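Peroxiredoxin PRX1, mitochondrial (Saccharomyces cerevisiae, PDB 5YKJ) reduces peroxides as a mitochondrial thiol peroxidase of the 1-Cys peroxiredoxin class, with its oxidised cysteine probably resolved through the glutathione and thioredoxin systems. Local coordinates at residues Pro9-Asp14 with Ile20-Tyr25; Asp28-Leu33 with Ala162-Asp167; Phe51-Pro56 with Glu85-Lys90; Ser129-Asp134 with Arg140-Tyr145. All blocks are in the same frame, centred on the assembly; numbering follows the deposited sequence.

Contact 1 (Pro9-Asp14 with Ile20-Tyr25); sequences PNFDAD and INFYDY
Asn10 and Phe11 run alongside Asn21, Phe22 and Tyr23 in a beta hairpin whose second strand, 20-21, passes straight into helix 22-26. Backbone bonds set the antiparallel register: Ala13 and Ile20 form a hydrogen-bonded pair, Asp12 and Asn21 a non-hydrogen-bonded one, and Phe22 N gives a nearly straight bond to Phe11 O (3.0 Å, 167°). The side-chain polar bonds form a chain around the helix start. Asn21 ND2 donates to Asp12 OD1 at 3.0 Å, meeting it from above the carboxylate plane, while Asn21 OD1 serves as N-cap acceptor for Asp24 N and also takes Asn10 ND2. The two asparagine amides stand almost perpendicular. Two aromatic rings of the helix start are covered. The Phe22 ring makes an offset stack with that of Phe11, centroids 4.6 Å apart, and Phe11 packs further on Val104 and Ile97. With CG swung anti to the backbone N (chi1 -163°), Asn10 lays its amide flat on the Tyr23 ring, the planes only 5° apart, and the Tyr23 hydroxyl is bonded to Ala8 O. Asn10 OD1 is gripped from opposite faces of its plane, by Phe11 N at 2.7 Å and by Tyr23 N at 3.1 Å.

Contact 2 (Asp28-Leu33 with Ala162-Asp167); sequences DSWGVL and ALQLTD
Trp30 reaches from its strand to segment 162-167 of helix 153-169, and its indole makes every contact with Leu163, Gln164 and Asp167. The tightest fit is over one indole face, where Gln164 NE2 hangs 3.3 Å from Trp30 CD1, above the five-membered ring and offset toward its rim. The amide plane is tipped 67° from the indole, so the two do not stack, and Trp30 NE1 and Gln164 NE2, both donors, make no bond with each other; Gln164 NE2 donates instead to Arg61 O. An extended chain beyond CG (chi2 -178°) carries the amide there and lays Gln164 CG against Trp30 CE2 at 3.7 Å. The six-membered ring meets Leu163, whose CB lies 3.8 Å from Trp30 CH2. In the thioredoxin-fold core of this peroxiredoxin, helix 153-169 packs against one face of the central sheet, its segment 162-167 running roughly antiparallel to strand 30-33 (152°), with the two axes 11.9 Å apart. The solvent side belongs to exposed Asp167, which buries only 20 Å² here against 48 Å² for Gln164. Its OD2 approaches the ring edge, 3.6 Å from Trp30 CZ2, while Asp167 OD1 is salt-bridged to Arg140.

Contact 3 (Phe51-Pro56 with Glu85-Lys90); sequences FAKLKP and EIAKVK
Lys53 NZ donates to Ala87 O at 3.2 Å, the one polar bond between segments 51-56 and 85-90. The donor approaches at a C=O...N angle of 117° and lies 27° off the carbonyl plane, so it comes to the side of the oxygen rather than head-on. To get there the lysine chain bends at chi3 (-129°) and again at chi4, turning the ammonium back over the end of helix 73-87. Ala87 is the last residue of that helix, and Lys88 after it has positive phi; the carbonyl near such a C-terminus would present the negative end of the helix dipole to the ammonium. Next to the bond lies a small apolar patch. Val89 sends CG1 against Lys53 CA at 3.8 Å and Lys53 CG at 3.9 Å, crossing the lysine chain at about a right angle, while Val89 CG2 lies 4.3 Å from Ala52 CB. Ala87 CB adds a 4.2 Å approach to Lys53 CG. The contact thus joins the C-terminal ends of helix 46-53 and helix 73-87 in the thioredoxin-like core. Ser49, a turn earlier in helix 46-53, touches Ala87 and Ile86, and Phe51 faces the other way, stacking on Phe34 of strand 30-36.

Contact 4 (Ser129-Asp134 with Arg140-Tyr145); sequences SVFVID and RLIFTY
Phe143 takes chi1 of 68°, placing CG between its backbone N and carbonyl carbon, and this leans the ring toward the neighbouring strand, so that one face lies against Val130. Val130 CB then stands 3.7 Å from the ring centroid and 17° off its normal, a CH-pi contact, with both valine methyls also against the ring. Arg140 is bent at chi2 (-71°) and chi3, which curls its guanidinium toward Asp134: NH1 meets the anti lone pair of Asp134 OD2 at 3.0 Å in a salt bridge, the carboxylate and guanidinium planes steeply inclined. Both ions have second partners, Asp134 OD1 taking Lys136 N and Lys138 N, and Arg140 NH2 pairing with Asp167. On the other face Phe131 CD2 packs on Ile142 CG1 at 3.9 Å, beside it and pointing the same way. Farther along, Ser129 OG and Thr144 OG1 share a 2.7 Å hydrogen bond. The backbone frame is antiparallel: Val130 N to Phe143 O is 2.9 Å, Val132 N to Leu141 O 3.0 Å, and Arg140 N to Val132 O 2.8 Å. The strands form a beta hairpin at one margin of the five-stranded mixed sheet, the edge hairpin characteristic of the thioredoxin fold.

How the contacts relate
Contacts 2 and 4 meet most closely, with centres 11 Å apart. Strands 30-36 and 129-133 are sheet neighbours, as Gly31 O to Ile133 N (2.8 Å) indicates, and Trp30 CH2 also lies 3.7 Å from Arg140 NH1. Contact 4 is nested in the loop closed by contact 2, which ties helix 153-169 onto the sheet. Contact 1, in series before both, touches contact 4 through Phe22 CZ and Ile133 CD1 at 3.9 Å. Contact 3 stands apart, its nearest atoms about 5 Å from contact 2 and its centre about 24 Å from that of contact 1. Cys44, oxidised here to S-hydroxycysteine, is probably the peroxidatic cysteine, as in the family, which places contact 3 on the helix following it.

Contact 1 (Pro9-Asp14 with Ile20-Tyr25)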
# COMPACT_ATOMS: atom_id res chain seq x y z
N PRO A 9 -8.53 -10.04 0.76
CA PRO A 9 -9.92 -10.38 0.48
C PRO A 9 -10.61 -9.40 -0.46
O PRO A 9 -10.44 -8.27 -0.34
CB PRO A 9 -10.63 -10.30 1.83
CG PRO A 9 -9.63 -9.91 2.80
CD PRO A 9 -8.30 -9.86 2.19
N ASN A 10 -11.39 -9.94 -1.38
CA ASN A 10 -12.15 -9.12 -2.27
C ASN A 10 -13.40 -8.59 -1.58
O ASN A 10 -13.85 -9.14 -0.65
CB ASN A 10 -12.54 -9.92 -3.51
CG ASN A 10 -12.98 -9.03 -4.67
OD1 ASN A 10 -12.93 -7.84 -4.59
ND2 ASN A 10 -13.44 -9.65 -5.74
N PHE A 11 -13.94 -7.52 -2.10
CA PHE A 11 -15.10 -6.90 -1.54
C PHE A 11 -15.76 -6.00 -2.55
O PHE A 11 -15.17 -5.62 -3.45
CB PHE A 11 -14.79 -6.12 -0.23
CG PHE A 11 -13.75 -5.04 -0.37
CD1 PHE A 11 -14.11 -3.76 -0.72
CD2 PHE A 11 -12.43 -5.28 -0.10
CE1 PHE A 11 -13.18 -2.78 -0.90
CE2 PHE A 11 -11.51 -4.29 -0.24
CZ PHE A 11 -11.89 -3.03 -0.62
N ASP A 12 -17.01 -5.66 -2.28
CA ASP A 12 -17.75 -4.70 -3.03
C ASP A 12 -17.96 -3.51 -2.10
O ASP A 12 -18.19 -3.69 -0.97
CB ASP A 12 -19.12 -5.21 -3.49
CG ASP A 12 -19.02 -6.30 -4.53
OD1 ASP A 12 -18.38 -6.19 -5.49
OD2 ASP A 12 -19.64 -7.31 -4.32
N ALA A 13 -17.86 -2.31 -2.62
CA ALA A 13 -18.04 -1.15 -1.79
C ALA A 13 -18.48 0.05 -2.59
O ALA A 13 -18.29 0.11 -3.72
CB ALA A 13 -16.73 -0.78 -1.11
N ASP A 14 -19.06 0.99 -1.86
CA ASP A 14 -19.42 2.29 -2.36
C ASP A 14 -18.18 3.17 -2.13
O ASP A 14 -17.57 3.11 -1.12
CB ASP A 14 -20.62 2.83 -1.59
CG ASP A 14 -21.69 1.81 -1.44
OD1 ASP A 14 -22.43 1.64 -2.40
OD2 ASP A 14 -21.76 1.13 -0.38
N ILE A 20 -17.61 -0.20 -6.59
CA ILE A 20 -16.54 -0.99 -7.12
C ILE A 20 -16.51 -2.39 -6.54
O ILE A 20 -17.10 -2.67 -5.57
CB ILE A 20 -15.16 -0.36 -6.89
CG1 ILE A 20 -14.71 -0.50 -5.45
CG2 ILE A 20 -15.15 1.06 -7.35
CD1 ILE A 20 -13.24 -0.20 -5.25
N ASN A 21 -15.79 -3.24 -7.24
CA ASN A 21 -15.44 -4.54 -6.77
C ASN A 21 -13.91 -4.34 -6.67
O ASN A 21 -13.33 -3.91 -7.56
CB ASN A 21 -15.78 -5.63 -7.74
CG ASN A 21 -15.20 -6.95 -7.33
OD1 ASN A 21 -14.16 -7.32 -7.74
ND2 ASN A 21 -15.88 -7.60 -6.46
N PHE A 22 -13.31 -4.67 -5.54
CA PHE A 22 -11.91 -4.41 -5.34
C PHE A 22 -10.97 -5.06 -6.32
O PHE A 22 -10.12 -4.43 -6.82
CB PHE A 22 -11.58 -4.86 -3.90
CG PHE A 22 -10.18 -4.50 -3.41
CD1 PHE A 22 -9.73 -3.23 -3.45
CD2 PHE A 22 -9.36 -5.45 -2.88
CE1 PHE A 22 -8.49 -2.91 -3.04
CE2 PHE A 22 -8.09 -5.13 -2.42
CZ PHE A 22 -7.68 -3.84 -2.48
N TYR A 23 -11.16 -6.33 -6.58
CA TYR A 23 -10.31 -7.03 -7.51
C TYR A 23 -10.42 -6.43 -8.93
O TYR A 23 -9.46 -6.28 -9.60
CB TYR A 23 -10.62 -8.55 -7.54
CG TYR A 23 -10.06 -9.38 -6.41
CD1 TYR A 23 -9.60 -8.79 -5.26
CD2 TYR A 23 -10.00 -10.72 -6.51
CE1 TYR A 23 -9.13 -9.55 -4.24
CE2 TYR A 23 -9.53 -11.49 -5.51
CZ TYR A 23 -9.07 -10.89 -4.37
OH TYR A 23 -8.58 -11.66 -3.38
N ASP A 24 -11.64 -6.11 -9.32
CA ASP A 24 -11.90 -5.50 -10.60
C ASP A 24 -11.23 -4.15 -10.69
O ASP A 24 -10.70 -3.81 -11.71
CB ASP A 24 -13.40 -5.34 -10.82
CG ASP A 24 -14.09 -6.62 -11.17
OD1 ASP A 24 -13.44 -7.59 -11.43
OD2 ASP A 24 -15.30 -6.64 -11.14
N TYR A 25 -11.28 -3.39 -9.61
CA TYR A 25 -10.65 -2.10 -9.65
C TYR A 25 -9.14 -2.24 -9.86
O TYR A 25 -8.55 -1.54 -10.61
CB TYR A 25 -10.91 -1.28 -8.33
CG TYR A 25 -9.99 -0.07 -8.17
CD1 TYR A 25 -10.20 1.06 -8.89
CD2 TYR A 25 -8.95 -0.07 -7.28
CE1 TYR A 25 -9.39 2.15 -8.77
CE2 TYR A 25 -8.14 1.02 -7.14
CZ TYR A 25 -8.34 2.13 -7.89
OH TYR A 25 -7.53 3.22 -7.77

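Contact 2 (Asp28-Leu33 with Ala162-Asp167)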
# COMPACT_ATOMS: atom_id res chain seq x y z
N ASP A 28 -4.91 -6.03 -13.08
CA ASP A 28 -3.61 -6.64 -13.02
C ASP A 28 -2.53 -5.69 -12.49
O ASP A 28 -1.40 -5.91 -12.70
CB ASP A 28 -3.16 -7.16 -14.39
CG ASP A 28 -4.03 -8.24 -14.91
OD1 ASP A 28 -4.51 -9.07 -14.15
OD2 ASP A 28 -4.24 -8.24 -16.12
N SER A 29 -2.92 -4.63 -11.82
CA SER A 29 -1.99 -3.69 -11.27
C SER A 29 -1.64 -4.07 -9.83
O SER A 29 -2.31 -4.85 -9.23
CB SER A 29 -2.61 -2.31 -11.26
OG SER A 29 -2.77 -1.79 -12.55
N TRP A 30 -0.60 -3.47 -9.34
CA TRP A 30 -0.28 -3.60 -7.93
C TRP A 30 -1.27 -2.62 -7.27
O TRP A 30 -1.83 -1.77 -7.89
CB TRP A 30 1.16 -3.15 -7.60
CG TRP A 30 2.19 -4.12 -7.96
CD1 TRP A 30 2.60 -4.44 -9.20
CD2 TRP A 30 3.00 -4.87 -7.08
NE1 TRP A 30 3.59 -5.36 -9.16
CE2 TRP A 30 3.87 -5.64 -7.86
CE3 TRP A 30 3.09 -4.96 -5.71
CZ2 TRP A 30 4.78 -6.51 -7.30
CZ3 TRP A 30 4.03 -5.82 -5.16
CH2 TRP A 30 4.85 -6.58 -5.95
N GLY A 31 -1.41 -2.78 -5.97
CA GLY A 31 -2.28 -1.94 -5.21
C GLY A 31 -1.73 -1.50 -3.85
O GLY A 31 -1.01 -2.20 -3.25
N VAL A 32 -2.12 -0.31 -3.45
CA VAL A 32 -1.83 0.22 -2.14
C VAL A 32 -3.18 0.62 -1.50
O VAL A 32 -3.81 1.53 -1.94
CB VAL A 32 -0.84 1.38 -2.16
CG1 VAL A 32 -0.64 1.93 -0.77
CG2 VAL A 32 0.50 0.96 -2.66
N LEU A 33 -3.58 -0.13 -0.47
CA LEU A 33 -4.78 0.17 0.24
C LEU A 33 -4.36 0.84 1.57
O LEU A 33 -3.68 0.25 2.33
CB LEU A 33 -5.61 -1.07 0.48
CG LEU A 33 -6.83 -1.07 1.39
CD1 LEU A 33 -7.91 -0.20 0.82
CD2 LEU A 33 -7.30 -2.49 1.68
N ALA A 162 11.47 -2.14 -4.51
CA ALA A 162 12.13 -3.32 -4.08
C ALA A 162 11.30 -4.57 -4.35
O ALA A 162 11.81 -5.52 -4.77
CB ALA A 162 12.44 -3.22 -2.59
N LEU A 163 10.01 -4.52 -4.07
CA LEU A 163 9.18 -5.69 -4.30
C LEU A 163 9.08 -6.07 -5.75
O LEU A 163 9.11 -7.21 -6.08
CB LEU A 163 7.77 -5.46 -3.76
CG LEU A 163 7.60 -5.51 -2.24
CD1 LEU A 163 6.30 -4.81 -1.87
CD2 LEU A 163 7.60 -6.94 -1.77
N GLN A 164 8.91 -5.06 -6.58
CA GLN A 164 8.82 -5.30 -8.00
C GLN A 164 10.12 -5.84 -8.56
O GLN A 164 10.10 -6.67 -9.39
CB GLN A 164 8.36 -4.06 -8.76
CG GLN A 164 6.94 -3.65 -8.39
CD GLN A 164 6.42 -2.44 -9.15
OE1 GLN A 164 7.16 -1.64 -9.63
NE2 GLN A 164 5.16 -2.34 -9.23
N LEU A 165 11.21 -5.29 -8.08
CA LEU A 165 12.51 -5.73 -8.52
C LEU A 165 12.80 -7.18 -8.10
O LEU A 165 13.29 -7.97 -8.86
CB LEU A 165 13.62 -4.81 -8.01
CG LEU A 165 15.02 -5.23 -8.53
CD1 LEU A 165 15.09 -5.10 -10.03
CD2 LEU A 165 16.05 -4.41 -7.82
N THR A 166 12.46 -7.50 -6.86
CA THR A 166 12.65 -8.83 -6.41
C THR A 166 11.84 -9.85 -7.22
O THR A 166 12.32 -10.89 -7.50
CB THR A 166 12.36 -9.03 -4.89
OG1 THR A 166 11.02 -8.78 -4.59
CG2 THR A 166 13.18 -8.20 -4.11
N ASP A 167 10.60 -9.53 -7.54
CA ASP A 167 9.78 -10.38 -8.36
C ASP A 167 10.32 -10.50 -9.78
O ASP A 167 10.25 -11.52 -10.36
CB ASP A 167 8.35 -9.86 -8.45
CG ASP A 167 7.55 -10.11 -7.18
OD1 ASP A 167 8.08 -10.66 -6.27
OD2 ASP A 167 6.41 -9.70 -7.15

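Contact 3 (Phe51-Pro56 with Glu85-Lys90)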
# COMPACT_ATOMS: atom_id res chain seq x y z
N PHE A 51 -0.52 11.45 -1.43
CA PHE A 51 -0.74 10.38 -2.37
C PHE A 51 -1.37 10.94 -3.63
O PHE A 51 -1.10 10.49 -4.68
CB PHE A 51 -1.61 9.28 -1.77
CG PHE A 51 -0.86 8.35 -0.86
CD1 PHE A 51 0.07 7.50 -1.35
CD2 PHE A 51 -1.13 8.32 0.48
CE1 PHE A 51 0.75 6.66 -0.50
CE2 PHE A 51 -0.43 7.49 1.34
CZ PHE A 51 0.50 6.65 0.85
N ALA A 52 -2.26 11.89 -3.46
CA ALA A 52 -2.88 12.51 -4.64
C ALA A 52 -1.86 13.24 -5.52
O ALA A 52 -1.90 13.13 -6.69
CB ALA A 52 -3.99 13.47 -4.26
N LYS A 53 -1.01 13.99 -4.91
CA LYS A 53 -0.00 14.72 -5.66
C LYS A 53 0.95 13.78 -6.36
O LYS A 53 1.43 14.08 -7.39
CB LYS A 53 0.88 15.53 -4.78
CG LYS A 53 0.36 16.70 -4.02
CD LYS A 53 1.58 17.58 -3.71
CE LYS A 53 1.78 18.02 -2.29
NZ LYS A 53 1.06 19.29 -2.19
N LEU A 54 1.26 12.69 -5.70
CA LEU A 54 2.22 11.74 -6.22
C LEU A 54 1.65 10.60 -7.06
O LEU A 54 2.37 9.78 -7.44
CB LEU A 54 3.05 11.17 -5.08
CG LEU A 54 3.94 12.17 -4.34
CD1 LEU A 54 4.34 11.52 -3.04
CD2 LEU A 54 5.19 12.42 -5.16
N LYS A 55 0.38 10.65 -7.40
CA LYS A 55 -0.25 9.57 -8.12
C LYS A 55 0.54 9.19 -9.42
O LYS A 55 0.59 8.09 -9.77
CB LYS A 55 -1.71 9.88 -8.45
CG LYS A 55 -2.36 8.84 -9.31
CD LYS A 55 -3.81 9.11 -9.57
CE LYS A 55 -4.30 8.21 -10.67
NZ LYS A 55 -3.85 8.54 -12.03
N PRO A 56 1.15 10.18 -10.10
CA PRO A 56 1.93 9.83 -11.30
C PRO A 56 3.09 8.89 -11.02
O PRO A 56 3.44 8.14 -11.87
CB PRO A 56 2.46 11.19 -11.80
CG PRO A 56 1.44 12.15 -11.35
CD PRO A 56 0.92 11.64 -10.04
N GLU A 85 -7.95 21.38 -2.45
CA GLU A 85 -7.51 22.71 -2.08
C GLU A 85 -6.20 22.74 -1.35
O GLU A 85 -5.37 23.54 -1.66
CB GLU A 85 -8.57 23.44 -1.24
CG GLU A 85 -9.95 23.47 -1.86
CD GLU A 85 -11.07 23.88 -0.91
OE1 GLU A 85 -10.76 24.43 0.15
OE2 GLU A 85 -12.25 23.68 -1.25
N ILE A 86 -6.05 21.88 -0.37
CA ILE A 86 -4.83 21.80 0.40
C ILE A 86 -3.63 21.31 -0.37
O ILE A 86 -2.59 21.89 -0.28
CB ILE A 86 -5.07 20.95 1.64
CG1 ILE A 86 -6.09 21.64 2.52
CG2 ILE A 86 -3.79 20.65 2.39
CD1 ILE A 86 -6.67 20.70 3.52
N ALA A 87 -3.81 20.25 -1.10
CA ALA A 87 -2.76 19.70 -1.91
C ALA A 87 -2.49 20.46 -3.19
O ALA A 87 -1.51 20.23 -3.81
CB ALA A 87 -3.10 18.29 -2.27
N LYS A 88 -3.39 21.33 -3.58
CA LYS A 88 -3.27 22.01 -4.85
C LYS A 88 -3.19 21.01 -5.99
O LYS A 88 -2.29 21.06 -6.76
CB LYS A 88 -2.14 23.02 -4.90
CG LYS A 88 -2.32 24.13 -3.89
CD LYS A 88 -1.29 25.23 -4.03
CE LYS A 88 -1.95 26.56 -4.23
NZ LYS A 88 -2.67 27.04 -3.04
N VAL A 89 -4.14 20.11 -6.03
CA VAL A 89 -4.25 19.13 -7.09
C VAL A 89 -5.62 19.33 -7.75
O VAL A 89 -6.54 19.69 -7.11
CB VAL A 89 -4.17 17.67 -6.65
CG1 VAL A 89 -2.73 17.25 -6.32
CG2 VAL A 89 -5.07 17.42 -5.49
N LYS A 90 -5.68 19.11 -9.04
CA LYS A 90 -6.89 19.27 -9.82
C LYS A 90 -7.97 18.22 -9.62
O LYS A 90 -9.07 18.44 -9.82
CB LYS A 90 -6.57 19.48 -11.29
CG LYS A 90 -5.68 20.67 -11.51
CD LYS A 90 -5.53 20.91 -13.01
CE LYS A 90 -4.42 21.91 -13.29
NZ LYS A 90 -4.41 22.31 -14.73

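Contact 4 (Ser129-Asp134 with Arg140-Tyr145)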
# COMPACT_ATOMS: atom_id res chain seq x y z
N SER A 129 -3.93 0.79 8.89
CA SER A 129 -2.99 -0.02 8.16
C SER A 129 -2.89 0.33 6.69
O SER A 129 -3.77 0.80 6.12
CB SER A 129 -3.31 -1.51 8.32
OG SER A 129 -3.29 -1.88 9.66
N VAL A 130 -1.72 0.05 6.16
CA VAL A 130 -1.44 0.20 4.75
C VAL A 130 -1.04 -1.19 4.24
O VAL A 130 -0.23 -1.80 4.79
CB VAL A 130 -0.31 1.21 4.42
CG1 VAL A 130 -0.05 1.27 2.91
CG2 VAL A 130 -0.71 2.59 4.86
N PHE A 131 -1.71 -1.64 3.20
CA PHE A 131 -1.43 -2.92 2.62
C PHE A 131 -0.93 -2.76 1.17
O PHE A 131 -1.57 -2.14 0.41
CB PHE A 131 -2.72 -3.79 2.58
CG PHE A 131 -3.43 -3.95 3.91
CD1 PHE A 131 -4.32 -3.00 4.39
CD2 PHE A 131 -3.23 -5.08 4.68
CE1 PHE A 131 -4.94 -3.16 5.58
CE2 PHE A 131 -3.89 -5.22 5.89
CZ PHE A 131 -4.74 -4.27 6.29
N VAL A 132 0.24 -3.33 0.86
CA VAL A 132 0.76 -3.33 -0.50
C VAL A 132 0.39 -4.68 -1.07
O VAL A 132 0.75 -5.68 -0.53
CB VAL A 132 2.25 -3.17 -0.48
CG1 VAL A 132 2.79 -3.20 -1.90
CG2 VAL A 132 2.61 -1.88 0.20
N ILE A 133 -0.37 -4.66 -2.15
CA ILE A 133 -0.92 -5.86 -2.79
C ILE A 133 -0.43 -6.06 -4.21
O ILE A 133 -0.38 -5.16 -4.97
CB ILE A 133 -2.42 -5.73 -2.77
CG1 ILE A 133 -2.86 -5.58 -1.33
CG2 ILE A 133 -3.13 -6.89 -3.43
CD1 ILE A 133 -4.27 -5.09 -1.15
N ASP A 134 -0.02 -7.28 -4.51
CA ASP A 134 0.47 -7.58 -5.81
C ASP A 134 -0.65 -7.89 -6.80
O ASP A 134 -1.75 -7.95 -6.48
CB ASP A 134 1.62 -8.60 -5.78
CG ASP A 134 1.16 -10.04 -5.53
OD1 ASP A 134 0.01 -10.34 -5.66
OD2 ASP A 134 2.04 -10.81 -5.22
N ARG A 140 1.68 -8.22 0.30
CA ARG A 140 3.12 -8.33 0.31
C ARG A 140 3.86 -7.64 1.45
O ARG A 140 4.92 -8.00 1.80
CB ARG A 140 3.70 -7.89 -1.05
CG ARG A 140 3.10 -8.63 -2.24
CD ARG A 140 3.57 -10.07 -2.31
NE ARG A 140 5.00 -10.16 -2.47
CZ ARG A 140 5.59 -10.12 -3.65
NH1 ARG A 140 4.88 -10.07 -4.73
NH2 ARG A 140 6.89 -10.14 -3.72
N LEU A 141 3.23 -6.62 1.96
CA LEU A 141 3.80 -5.79 2.99
C LEU A 141 2.69 -5.03 3.68
O LEU A 141 1.81 -4.63 3.05
CB LEU A 141 4.78 -4.79 2.33
CG LEU A 141 5.69 -3.89 3.17
CD1 LEU A 141 7.02 -3.59 2.48
CD2 LEU A 141 5.02 -2.55 3.45
N ILE A 142 2.83 -4.86 4.99
CA ILE A 142 1.88 -4.15 5.81
C ILE A 142 2.59 -3.22 6.77
O ILE A 142 3.60 -3.53 7.25
CB ILE A 142 1.03 -5.16 6.65
CG1 ILE A 142 0.38 -6.20 5.77
CG2 ILE A 142 -0.08 -4.48 7.43
CD1 ILE A 142 -0.34 -7.25 6.56
N PHE A 143 1.99 -2.07 6.98
CA PHE A 143 2.49 -1.21 8.00
C PHE A 143 1.37 -0.40 8.64
O PHE A 143 0.47 0.00 7.99
CB PHE A 143 3.69 -0.40 7.55
CG PHE A 143 3.42 0.63 6.53
CD1 PHE A 143 3.08 1.90 6.90
CD2 PHE A 143 3.58 0.36 5.20
CE1 PHE A 143 2.85 2.86 6.00
CE2 PHE A 143 3.36 1.33 4.27
CZ PHE A 143 3.01 2.58 4.67
N THR A 144 1.50 -0.23 9.95
CA THR A 144 0.51 0.50 10.72
C THR A 144 1.09 1.57 11.62
O THR A 144 1.66 1.29 12.59
CB THR A 144 -0.41 -0.43 11.53
OG1 THR A 144 -0.84 -1.53 10.74
CG2 THR A 144 -1.61 0.33 12.05
N TYR A 145 0.87 2.82 11.21
CA TYR A 145 1.26 3.98 11.96
C TYR A 145 -0.02 4.55 12.59
O TYR A 145 -1.02 4.55 12.05
CB TYR A 145 1.84 5.08 11.06
CG TYR A 145 3.21 4.87 10.41
CD1 TYR A 145 3.77 3.62 10.26
CD2 TYR A 145 3.90 5.94 9.96
CE1 TYR A 145 5.00 3.46 9.69
CE2 TYR A 145 5.12 5.79 9.37
CZ TYR A 145 5.65 4.53 9.23
OH TYR A 145 6.85 4.34 8.62